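Local coordinates for oligoribonuclease (PDB 6A4D), which probably degrades short RNA fragments to mononucleotides as an exonuclease of the RNase H-like superfamily, and is held here with a nitrophenyl ester of thymidine monophosphate, at residues 29-34 with 47-52; 13-18 with 164-169; 87-92 with 121-126. The protein carries 1 engineered substitution. All coordinates share one frame; numbering follows the deposited sequence.

Contact 1. Residues 29-34 with 47-52; sequences LEIAII and PIFAIS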
loop_
_atom_site.group_PDB
_atom_site.type_symbol
_atom_site.label_atom_id
_atom_site.label_comp_id
_atom_site.label_asym_id
_atom_site.label_seq_id
_atom_site.Cartn_x
_atom_site.Cartn_y
_atom_site.Cartn_z
ATOM N N LEU A 29 8.665 -6.861 15.977
ATOM C CA LEU A 29 8.500 -7.074 17.434
ATOM C C LEU A 29 7.171 -7.668 17.878
ATOM O O LEU A 29 7.115 -8.368 18.891
ATOM C CB LEU A 29 8.764 -5.766 18.179
ATOM C CG LEU A 29 10.197 -5.275 18.004
ATOM C CD1 LEU A 29 10.367 -3.974 18.746
ATOM C CD2 LEU A 29 11.191 -6.329 18.494
ATOM N N GLU A 30 6.111 -7.416 17.116
ATOM C CA GLU A 30 4.769 -7.841 17.516
ATOM C C GLU A 30 3.900 -8.009 16.301
ATOM O O GLU A 30 4.068 -7.278 15.327
ATOM C CB GLU A 30 4.121 -6.778 18.409
ATOM C CG GLU A 30 2.993 -7.281 19.296
ATOM C CD GLU A 30 2.217 -6.147 19.978
ATOM O OE1 GLU A 30 2.310 -4.969 19.575
ATOM O OE2 GLU A 30 1.474 -6.443 20.925
ATOM N N ILE A 31 2.969 -8.952 16.386
ATOM C CA ILE A 31 1.937 -9.123 15.394
ATOM C C ILE A 31 0.563 -9.390 16.071
ATOM O O ILE A 31 0.451 -10.120 17.049
ATOM C CB ILE A 31 2.347 -10.227 14.364
ATOM C CG1 ILE A 31 1.265 -10.406 13.295
ATOM C CG2 ILE A 31 2.642 -11.584 15.012
ATOM C CD1 ILE A 31 1.776 -11.148 12.082
ATOM N N ALA A 32 -0.463 -8.728 15.572
ATOM C CA ALA A 32 -1.872 -8.985 15.976
ATOM C C ALA A 32 -2.733 -9.074 14.710
ATOM O O ALA A 32 -2.436 -8.386 13.722
ATOM C CB ALA A 32 -2.373 -7.881 16.898
ATOM N N ILE A 33 -3.737 -9.950 14.719
ATOM C CA ILE A 33 -4.614 -10.153 13.552
ATOM C C ILE A 33 -6.081 -10.141 14.020
ATOM O O ILE A 33 -6.425 -10.767 15.021
ATOM C CB ILE A 33 -4.353 -11.498 12.810
ATOM C CG1 ILE A 33 -2.886 -11.682 12.406
ATOM C CG2 ILE A 33 -5.279 -11.677 11.581
ATOM C CD1 ILE A 33 -2.538 -13.150 12.215
ATOM N N ILE A 34 -6.947 -9.449 13.286
ATOM C CA ILE A 34 -8.401 -9.543 13.493
ATOM C C ILE A 34 -9.045 -9.872 12.159
ATOM O O ILE A 34 -8.667 -9.360 11.119
ATOM C CB ILE A 34 -8.938 -8.245 14.106
ATOM C CG1 ILE A 34 -8.441 -8.172 15.540
ATOM C CG2 ILE A 34 -10.465 -8.173 14.015
ATOM C CD1 ILE A 34 -8.970 -7.043 16.381
ATOM N N PRO A 47 -4.374 -14.856 17.938
ATOM C CA PRO A 47 -3.346 -14.861 19.007
ATOM C C PRO A 47 -2.349 -13.709 18.819
ATOM O O PRO A 47 -1.831 -13.530 17.708
ATOM C CB PRO A 47 -2.671 -16.205 18.810
ATOM C CG PRO A 47 -2.866 -16.557 17.377
ATOM C CD PRO A 47 -4.220 -16.002 17.013
ATOM N N ILE A 48 -2.132 -12.921 19.864
ATOM C CA ILE A 48 -1.171 -11.821 19.844
ATOM C C ILE A 48 0.247 -12.359 20.166
ATOM O O ILE A 48 0.393 -13.110 21.117
ATOM C CB ILE A 48 -1.521 -10.769 20.907
ATOM C CG1 ILE A 48 -2.989 -10.325 20.790
ATOM C CG2 ILE A 48 -0.612 -9.557 20.783
ATOM C CD1 ILE A 48 -3.490 -9.564 22.009
ATOM N N PHE A 49 1.278 -12.009 19.385
ATOM C CA PHE A 49 2.666 -12.420 19.726
ATOM C C PHE A 49 3.618 -11.269 19.865
ATOM O O PHE A 49 3.804 -10.504 18.905
ATOM C CB PHE A 49 3.269 -13.330 18.682
ATOM C CG PHE A 49 2.510 -14.573 18.467
ATOM C CD1 PHE A 49 2.666 -15.639 19.322
ATOM C CD2 PHE A 49 1.603 -14.670 17.417
ATOM C CE1 PHE A 49 1.958 -16.803 19.115
ATOM C CE2 PHE A 49 0.902 -15.825 17.203
ATOM C CZ PHE A 49 1.076 -16.897 18.053
ATOM N N ALA A 50 4.253 -11.149 21.029
ATOM C CA ALA A 50 5.512 -10.393 21.083
ATOM C C ALA A 50 6.603 -11.391 20.687
ATOM O O ALA A 50 6.679 -12.522 21.238
ATOM C CB ALA A 50 5.773 -9.774 22.442
ATOM N N ILE A 51 7.392 -10.978 19.697
ATOM C CA ILE A 51 8.441 -11.819 19.123
ATOM C C ILE A 51 9.706 -11.662 19.951
ATOM O O ILE A 51 10.182 -10.539 20.193
ATOM C CB ILE A 51 8.862 -11.436 17.691
ATOM C CG1 ILE A 51 7.657 -11.264 16.738
ATOM C CG2 ILE A 51 9.855 -12.486 17.154
ATOM C CD1 ILE A 51 6.725 -12.457 16.712
ATOM N N SER A 52 10.272 -12.802 20.326
ATOM C CA SER A 52 11.523 -12.834 21.068
ATOM C C SER A 52 12.625 -12.167 20.272
ATOM O O SER A 52 12.797 -12.406 19.072
ATOM C CB SER A 52 11.930 -14.284 21.387
ATOM O OG SER A 52 13.212 -14.308 21.974
#

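Contact 2. Residues 13-18 with 164-169; sequences WLDLEM and LDAIKE. Engineered in segment 164-169: A166 (natural residue Asp). With 9RC (5'-O-[(S)-hydroxy(4-nitrophenoxy)phosphoryl]thymidine), chain D; 9RC (5'-O-[(S)-hydroxy(4-nitrophenoxy)phosphoryl]thymidine), chain C.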
loop_
_atom_site.group_PDB
_atom_site.type_symbol
_atom_site.label_atom_id
_atom_site.label_comp_id
_atom_site.label_asym_id
_atom_site.label_seq_id
_atom_site.Cartn_x
_atom_site.Cartn_y
_atom_site.Cartn_z
ATOM N N TRP A 13 -7.377 -8.167 8.935
ATOM C CA TRP A 13 -6.807 -6.965 9.464
ATOM C C TRP A 13 -5.569 -7.286 10.291
ATOM O O TRP A 13 -5.589 -8.192 11.090
ATOM C CB TRP A 13 -7.781 -6.263 10.378
ATOM C CG TRP A 13 -8.973 -5.839 9.649
ATOM C CD1 TRP A 13 -10.004 -6.609 9.240
ATOM C CD2 TRP A 13 -9.245 -4.544 9.231
ATOM N NE1 TRP A 13 -10.925 -5.857 8.588
ATOM C CE2 TRP A 13 -10.498 -4.571 8.584
ATOM C CE3 TRP A 13 -8.583 -3.319 9.380
ATOM C CZ2 TRP A 13 -11.060 -3.458 8.012
ATOM C CZ3 TRP A 13 -9.188 -2.182 8.824
ATOM C CH2 TRP A 13 -10.398 -2.273 8.148
ATOM N N LEU A 14 -4.497 -6.532 10.123
ATOM C CA LEU A 14 -3.381 -6.711 11.015
ATOM C C LEU A 14 -2.621 -5.477 11.353
ATOM O O LEU A 14 -2.719 -4.425 10.707
ATOM C CB LEU A 14 -2.473 -7.788 10.485
ATOM C CG LEU A 14 -1.902 -7.681 9.101
ATOM C CD1 LEU A 14 -0.672 -6.828 9.157
ATOM C CD2 LEU A 14 -1.507 -9.069 8.606
ATOM N N ASP A 15 -1.840 -5.596 12.404
ATOM C CA ASP A 15 -0.943 -4.527 12.756
ATOM C C ASP A 15 0.311 -5.152 13.302
ATOM O O ASP A 15 0.249 -6.206 13.910
ATOM C CB ASP A 15 -1.599 -3.584 13.757
ATOM C CG ASP A 15 -0.671 -2.432 14.196
ATOM O OD1 ASP A 15 -0.195 -1.689 13.300
ATOM O OD2 ASP A 15 -0.424 -2.303 15.431
ATOM N N LEU A 16 1.440 -4.479 13.051
ATOM C CA LEU A 16 2.766 -4.929 13.451
ATOM C C LEU A 16 3.473 -3.815 14.196
ATOM O O LEU A 16 3.261 -2.638 13.927
ATOM C CB LEU A 16 3.626 -5.227 12.221
ATOM C CG LEU A 16 3.353 -6.434 11.329
ATOM C CD1 LEU A 16 4.533 -6.736 10.412
ATOM C CD2 LEU A 16 3.026 -7.681 12.098
ATOM N N GLU A 17 4.350 -4.189 15.121
ATOM C CA GLU A 17 5.341 -3.256 15.644
ATOM C C GLU A 17 6.680 -3.781 15.166
ATOM O O GLU A 17 6.858 -5.006 15.015
ATOM C CB GLU A 17 5.260 -3.149 17.163
ATOM C CG GLU A 17 3.911 -2.703 17.748
ATOM C CD GLU A 17 3.293 -1.529 17.004
ATOM O OE1 GLU A 17 4.010 -0.532 16.772
ATOM O OE2 GLU A 17 2.108 -1.619 16.592
ATOM N N MET A 18 7.588 -2.854 14.880
ATOM C CA MET A 18 8.918 -3.172 14.405
ATOM C C MET A 18 9.966 -2.346 15.205
ATOM O O MET A 18 9.617 -1.566 16.081
ATOM C CB MET A 18 8.988 -2.815 12.944
ATOM C CG MET A 18 7.909 -3.426 12.092
ATOM S SD MET A 18 6.341 -2.513 12.015
ATOM C CE MET A 18 5.984 -2.663 10.278
ATOM N N LEU A 164 -3.423 -4.990 19.119
ATOM C CA LEU A 164 -4.848 -5.294 18.931
ATOM C C LEU A 164 -5.707 -4.049 18.892
ATOM O O LEU A 164 -6.705 -4.009 18.158
ATOM C CB LEU A 164 -5.433 -6.201 20.007
ATOM C CG LEU A 164 -5.541 -7.715 19.804
ATOM C CD1 LEU A 164 -6.389 -8.303 20.927
ATOM C CD2 LEU A 164 -6.143 -8.169 18.495
ATOM N N ASP A 165 -5.338 -3.059 19.695
ATOM C CA ASP A 165 -6.116 -1.839 19.803
ATOM C C ASP A 165 -5.778 -0.875 18.687
ATOM O O ASP A 165 -6.601 -0.073 18.341
ATOM C CB ASP A 165 -5.943 -1.163 21.176
ATOM C CG ASP A 165 -6.905 -1.716 22.214
ATOM O OD1 ASP A 165 -8.032 -1.193 22.348
ATOM O OD2 ASP A 165 -6.549 -2.691 22.889
ATOM N N ALA A 166 -4.564 -0.912 18.152
ATOM C CA ALA A 166 -4.317 -0.208 16.920
ATOM C C ALA A 166 -5.266 -0.732 15.787
ATOM O O ALA A 166 -5.846 0.067 15.079
ATOM C CB ALA A 166 -2.862 -0.317 16.539
ATOM N N ILE A 167 -5.442 -2.056 15.669
ATOM C CA ILE A 167 -6.273 -2.683 14.650
ATOM C C ILE A 167 -7.731 -2.307 14.836
ATOM O O ILE A 167 -8.404 -2.018 13.854
ATOM C CB ILE A 167 -6.228 -4.235 14.680
ATOM C CG1 ILE A 167 -4.830 -4.765 14.356
ATOM C CG2 ILE A 167 -7.217 -4.838 13.676
ATOM C CD1 ILE A 167 -4.636 -6.239 14.679
ATOM N N LYS A 168 -8.227 -2.348 16.082
ATOM C CA LYS A 168 -9.634 -2.047 16.358
ATOM C C LYS A 168 -9.889 -0.617 16.044
ATOM O O LYS A 168 -10.961 -0.270 15.511
ATOM C CB LYS A 168 -9.998 -2.316 17.791
ATOM C CG LYS A 168 -9.968 -3.798 18.142
ATOM C CD LYS A 168 -9.633 -3.997 19.618
ATOM C CE LYS A 168 -10.082 -5.354 20.130
ATOM N NZ LYS A 168 -9.572 -5.520 21.509
ATOM N N GLU A 169 -8.898 0.213 16.335
ATOM C CA GLU A 169 -8.895 1.588 15.862
ATOM C C GLU A 169 -9.054 1.856 14.324
ATOM O O GLU A 169 -9.713 2.788 13.925
ATOM C CB GLU A 169 -7.629 2.294 16.370
ATOM C CG GLU A 169 -7.869 3.226 17.544
ATOM C CD GLU A 169 -6.613 3.972 17.946
ATOM O OE1 GLU A 169 -6.244 3.838 19.136
ATOM O OE2 GLU A 169 -6.007 4.670 17.070
HETATM O OAJ 9RC D . 10.405 3.867 14.204
HETATM C CAE 9RC D . 9.330 4.456 14.106
HETATM N NAI 9RC D . 9.297 5.838 14.320
HETATM C CAL 9RC D . 8.118 6.553 14.224
HETATM O OAS 9RC D . 8.141 7.755 14.455
HETATM C CAT 9RC D . 6.937 5.904 13.894
HETATM C CAU 9RC D . 5.733 6.625 13.799
HETATM C CAF 9RC D . 6.995 4.539 13.664
HETATM N NAB 9RC D . 8.201 3.805 13.767
HETATM C CAA 9RC D . 8.255 2.318 13.519
HETATM O OAC 9RC D . 7.081 1.897 12.817
HETATM C CAD 9RC D . 8.275 1.502 14.794
HETATM C CAH 9RC D . 6.828 1.149 14.966
HETATM O OAK 9RC D . 6.632 -0.062 15.671
HETATM C CAG 9RC D . 6.402 0.905 13.584
HETATM C CAR 9RC D . 4.835 0.979 13.470
HETATM O OAQ 9RC D . 4.266 2.310 13.728
HETATM P PAP 9RC D . 3.058 2.554 14.845
HETATM O OAO 9RC D . 1.765 1.921 14.431
HETATM O OAN 9RC D . 3.677 1.898 16.161
HETATM O OAM 9RC D . 2.919 4.101 15.250
HETATM C CAV 9RC D . 1.942 4.999 14.916
HETATM C CAW 9RC D . 2.348 6.336 14.968
HETATM C CAY 9RC D . 1.460 7.358 14.667
HETATM C CBA 9RC D . 0.149 7.041 14.301
HETATM N NBB 9RC D . -0.674 8.050 14.025
HETATM O OBD 9RC D . -0.943 8.410 12.606
HETATM O OBC 9RC D . -1.243 8.817 15.187
HETATM C CAZ 9RC D . -0.284 5.701 14.250
HETATM C CAX 9RC D . 0.611 4.675 14.559
HETATM O OAJ 9RC C . 5.744 4.286 7.426
HETATM C CAE 9RC C . 5.856 5.364 8.013
HETATM N NAI 9RC C . 6.818 6.268 7.591
HETATM C CAL 9RC C . 6.958 7.503 8.237
HETATM O OAS 9RC C . 7.834 8.272 7.824
HETATM C CAT 9RC C . 6.112 7.837 9.305
HETATM C CAU 9RC C . 6.209 9.071 9.969
HETATM C CAF 9RC C . 5.169 6.909 9.712
HETATM N NAB 9RC C . 5.057 5.670 9.044
HETATM C CAA 9RC C . 4.084 4.655 9.453
HETATM O OAC 9RC C . 2.773 5.033 9.121
HETATM C CAD 9RC C . 4.071 4.535 10.956
HETATM C CAH 9RC C . 2.832 3.759 11.156
HETATM O OAK 9RC C . 3.185 2.401 11.127
HETATM C CAG 9RC C . 2.002 4.133 9.938
HETATM C CAR 9RC C . 0.829 4.928 10.409
HETATM O OAQ 9RC C . 0.192 5.407 9.235
HETATM P PAP 9RC C . -1.078 6.332 9.384
HETATM O OAO 9RC C . -1.639 6.452 7.885
HETATM O OAN 9RC C . -0.568 7.673 9.751
HETATM O OAM 9RC C . -1.869 5.514 10.457
HETATM C CAV 9RC C . -3.034 5.561 11.215
HETATM C CAW 9RC C . -3.336 4.456 12.092
HETATM C CAY 9RC C . -4.557 4.425 12.859
HETATM C CBA 9RC C . -5.484 5.510 12.782
HETATM N NBB 9RC C . -6.696 5.628 13.446
HETATM O OBD 9RC C . -7.170 7.012 14.166
HETATM O OBC 9RC C . -7.589 4.582 13.377
HETATM C CAZ 9RC C . -5.135 6.559 11.925
HETATM C CAX 9RC C . -3.957 6.617 11.143
#

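Contact 3. Residues 87-92 with 121-126; sequences HATKES and KYMPDF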
loop_
_atom_site.group_PDB
_atom_site.type_symbol
_atom_site.label_atom_id
_atom_site.label_comp_id
_atom_site.label_asym_id
_atom_site.label_seq_id
_atom_site.Cartn_x
_atom_site.Cartn_y
_atom_site.Cartn_z
ATOM N N HIS A 87 7.498 -19.450 14.617
ATOM C CA HIS A 87 6.358 -19.942 15.344
ATOM C C HIS A 87 5.141 -19.062 15.070
ATOM O O HIS A 87 4.078 -19.564 14.744
ATOM C CB HIS A 87 6.634 -20.031 16.861
ATOM C CG HIS A 87 5.470 -20.558 17.643
ATOM N ND1 HIS A 87 5.018 -21.857 17.521
ATOM C CD2 HIS A 87 4.638 -19.955 18.526
ATOM C CE1 HIS A 87 3.963 -22.034 18.298
ATOM N NE2 HIS A 87 3.723 -20.905 18.931
ATOM N N ALA A 88 5.321 -17.756 15.231
ATOM C CA ALA A 88 4.254 -16.756 15.018
ATOM C C ALA A 88 3.673 -16.886 13.628
ATOM O O ALA A 88 2.462 -16.912 13.435
ATOM C CB ALA A 88 4.790 -15.350 15.234
ATOM N N THR A 89 4.551 -17.032 12.665
ATOM C CA THR A 89 4.167 -17.203 11.256
ATOM C C THR A 89 3.304 -18.418 11.037
ATOM O O THR A 89 2.306 -18.356 10.326
ATOM C CB THR A 89 5.423 -17.293 10.425
ATOM O OG1 THR A 89 6.138 -16.066 10.615
ATOM C CG2 THR A 89 5.130 -17.509 8.958
ATOM N N LYS A 90 3.675 -19.518 11.687
ATOM C CA LYS A 90 2.952 -20.767 11.589
ATOM C C LYS A 90 1.567 -20.663 12.231
ATOM O O LYS A 90 0.543 -20.991 11.590
ATOM C CB LYS A 90 3.789 -21.880 12.195
ATOM C CG LYS A 90 3.276 -23.301 11.963
ATOM C CD LYS A 90 3.852 -24.228 13.021
ATOM C CE LYS A 90 3.220 -25.593 13.069
ATOM N NZ LYS A 90 3.833 -26.334 14.215
ATOM N N GLU A 91 1.531 -20.200 13.475
ATOM C CA GLU A 91 0.258 -19.911 14.153
ATOM C C GLU A 91 -0.637 -18.970 13.362
ATOM O O GLU A 91 -1.805 -19.293 13.110
ATOM C CB GLU A 91 0.488 -19.324 15.539
ATOM C CG GLU A 91 1.232 -20.230 16.538
ATOM C CD GLU A 91 0.665 -21.647 16.626
ATOM O OE1 GLU A 91 -0.349 -21.877 17.336
ATOM O OE2 GLU A 91 1.244 -22.539 15.970
ATOM N N SER A 92 -0.076 -17.823 12.941
ATOM C CA SER A 92 -0.840 -16.790 12.172
ATOM C C SER A 92 -1.433 -17.319 10.873
ATOM O O SER A 92 -2.612 -17.057 10.581
ATOM C CB SER A 92 0.029 -15.588 11.922
ATOM O OG SER A 92 0.323 -14.979 13.170
ATOM N N LYS A 121 9.281 -9.632 3.536
ATOM C CA LYS A 121 10.665 -10.109 3.897
ATOM C C LYS A 121 10.734 -11.279 4.876
ATOM O O LYS A 121 11.388 -12.272 4.605
ATOM C CB LYS A 121 11.491 -8.972 4.460
ATOM C CG LYS A 121 12.955 -9.302 4.598
ATOM C CD LYS A 121 13.780 -8.059 4.844
ATOM C CE LYS A 121 15.177 -8.457 5.294
ATOM N NZ LYS A 121 16.114 -7.298 5.372
ATOM N N TYR A 122 10.074 -11.153 6.017
ATOM C CA TYR A 122 10.282 -12.019 7.153
ATOM C C TYR A 122 9.262 -13.118 7.380
ATOM O O TYR A 122 9.522 -14.021 8.185
ATOM C CB TYR A 122 10.311 -11.174 8.415
ATOM C CG TYR A 122 11.455 -10.176 8.479
ATOM C CD1 TYR A 122 12.774 -10.623 8.632
ATOM C CD2 TYR A 122 11.226 -8.799 8.376
ATOM C CE1 TYR A 122 13.832 -9.737 8.716
ATOM C CE2 TYR A 122 12.287 -7.908 8.437
ATOM C CZ TYR A 122 13.588 -8.385 8.625
ATOM O OH TYR A 122 14.650 -7.524 8.710
ATOM N N MET A 123 8.090 -13.019 6.747
ATOM C CA MET A 123 7.004 -14.013 6.893
ATOM C C MET A 123 6.361 -14.296 5.530
ATOM O O MET A 123 5.139 -14.227 5.384
ATOM C CB MET A 123 5.935 -13.497 7.834
ATOM C CG MET A 123 6.413 -13.043 9.221
ATOM S SD MET A 123 5.134 -12.150 10.186
ATOM C CE MET A 123 4.103 -13.497 10.803
ATOM N N PRO A 124 7.180 -14.593 4.509
ATOM C CA PRO A 124 6.557 -14.741 3.175
ATOM C C PRO A 124 5.390 -15.822 3.075
ATOM O O PRO A 124 4.398 -15.621 2.290
ATOM C CB PRO A 124 7.768 -15.039 2.256
ATOM C CG PRO A 124 8.817 -15.569 3.173
ATOM C CD PRO A 124 8.627 -14.882 4.481
ATOM N N ASP A 125 5.458 -16.880 3.903
ATOM C CA ASP A 125 4.390 -17.923 3.914
ATOM C C ASP A 125 3.073 -17.350 4.362
ATOM O O ASP A 125 2.022 -17.677 3.823
ATOM C CB ASP A 125 4.716 -19.099 4.840
ATOM C CG ASP A 125 5.961 -19.906 4.386
ATOM O OD1 ASP A 125 6.419 -19.777 3.215
ATOM O OD2 ASP A 125 6.491 -20.663 5.222
ATOM N N PHE A 126 3.131 -16.491 5.368
ATOM C CA PHE A 126 1.921 -15.782 5.789
ATOM C C PHE A 126 1.456 -14.810 4.689
ATOM O O PHE A 126 0.263 -14.781 4.365
ATOM C CB PHE A 126 2.179 -15.161 7.119
ATOM C CG PHE A 126 1.041 -14.418 7.683
ATOM C CD1 PHE A 126 -0.153 -15.065 7.979
ATOM C CD2 PHE A 126 1.155 -13.071 7.940
ATOM C CE1 PHE A 126 -1.226 -14.383 8.533
ATOM C CE2 PHE A 126 0.090 -12.378 8.507
ATOM C CZ PHE A 126 -1.102 -13.033 8.804
HETATM O O HOH W 1 8.625 -16.195 9.471
#

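Contact 1. Residues 29-34 with 47-52
I31 lays its CG2 methyl against the edge of the F49 ring, near the ring plane, with CG2 4.0 Å from CD2 of F49, the two side chains lying alongside on the same sheet face. Because CG1 of I31 stands opposite the backbone N (chi1 -179°), the longer branch leads off toward M123 and the short methyl is left to meet the phenylalanine. Both residues are apolar, as suits a sheet face covered by helix 85-99. Their backbones form an antiparallel hydrogen-bonded pair, N to O at 3.1 Å both from I31 to F49 and from F49 to I31. On the other face, E30 stands across from A50 in a non-hydrogen-bonded pair. Its extended stem passes CG 3.3 Å from O of F49 and brings OE2 alongside CG2 of I48 at 3.8 Å, where R77 completes a salt bridge; the small A50 also packs against that arginine. Farther along, N of I51 bonds O of L29 at 2.7 Å. L29 and E30 together face E17, a classic beta bulge, in strand 28-36 of a beta hairpin belonging to the RNase H-like sheet.

Contact 2. Residues 13-18 with 164-169
This is helix-on-sheet packing, with I167 of helix 163-180 lying over W13 and D15 of strand 11-18, the sheet's middle strand. The segment axes approach to 7.4 Å at 137°. The branched I167 divides its arms: with CG1 beside the backbone N (chi1 -64°) and CG2 opposite it, CG2 touches CB of W13 at 3.6 Å while CG1 meets CB of D15 at 3.5 Å. The W13 indole spreads beside S170, I171 and L174 of the same helix, and its NE1 is hydrogen-bonded to OG1 of T36. At the neighbouring helix position, OD2 of D15 lies 3.3 Å from CB of A166, an engineered residue that is aspartate in nature. D15 and E17 form the Asp-X-Glu pattern of DEDD exonucleases, consistent with an acidic active-site cluster that the substitution depletes. The chain of E17 bends at chi2 and brings OE1 2.9 Å from OAK, the sugar hydroxyl of one bound thymidine ester, which donates to it. With a leucine in place of E17, that hydroxyl would probably lose its acceptor and keep from this strand just the bond from M18 N. That N lies 3.1 Å from OAK; SD of M18 packs against CAG.

Contact 3. Residues 87-92 with 121-126
Residues 87-92 of helix 85-99 pass the junction between helices 112-122 and 124-127, coming nearest where CA of T89 and CA of F126 are 6.1 Å apart. The motif is helix-helix packing beside the sheet of the RNase H-like fold, made at a kink: M123 leaves helical geometry after the first helix and takes the N-cap position of the next, whose first turn P124 opens. The flexible, unbranched M123 suits this corner. M123 and T89 run past one another antiparallel, and the methionine, bending at its last torsion (chi3 79°), folds back until its CG and CE both lie 3.3 Å from OG1 of T89. The terminal methyl thereby lies against A88 and T89, and the side chain also touches L85 and I31. The methyl of T89 turns the other way, CG2 resting 4.2 Å from CB of F126.

F126 enters along S92, one turn farther on. CB of S92 stands over one face of the ring in a CH-pi contact, 4.1 Å from the centroid and 24° off the normal. A small serine allows this close approach, and its polarity is dealt with inside its own helix: OG bonds back to O of A88 at 2.9 Å, an oxygen that also accepts from N of S92. F126 meets I33 and V96 as well, and makes an edge-to-face pair with F130. The hydroxyl of T89 bonds to O of L85 one turn earlier, and its OG1 accepts from a water at 2.7 Å, which gives its other hydrogen to O of Y122.

How the contacts relate
From the N terminus, strand 11-18 first supplies residues 13-18, whose partner lies near the far end of the chain. Strand 28-36 follows and pairs beside it, and residues 47-52 then close the short hairpin of contact 1. Residues 87-92 and 121-126 close contact 3 afterwards, in series with contact 1. Only when helix 163-180 arrives does contact 2 close, so both others are nested in its long loop and none cross. Contact 1 builds the antiparallel side of the sheet, contact 2 lays the last helix on one face of the sheet, and contact 3 joins helices on the other. I33 meets S92 and F126, and L14 also reaches F126, knitting all three together.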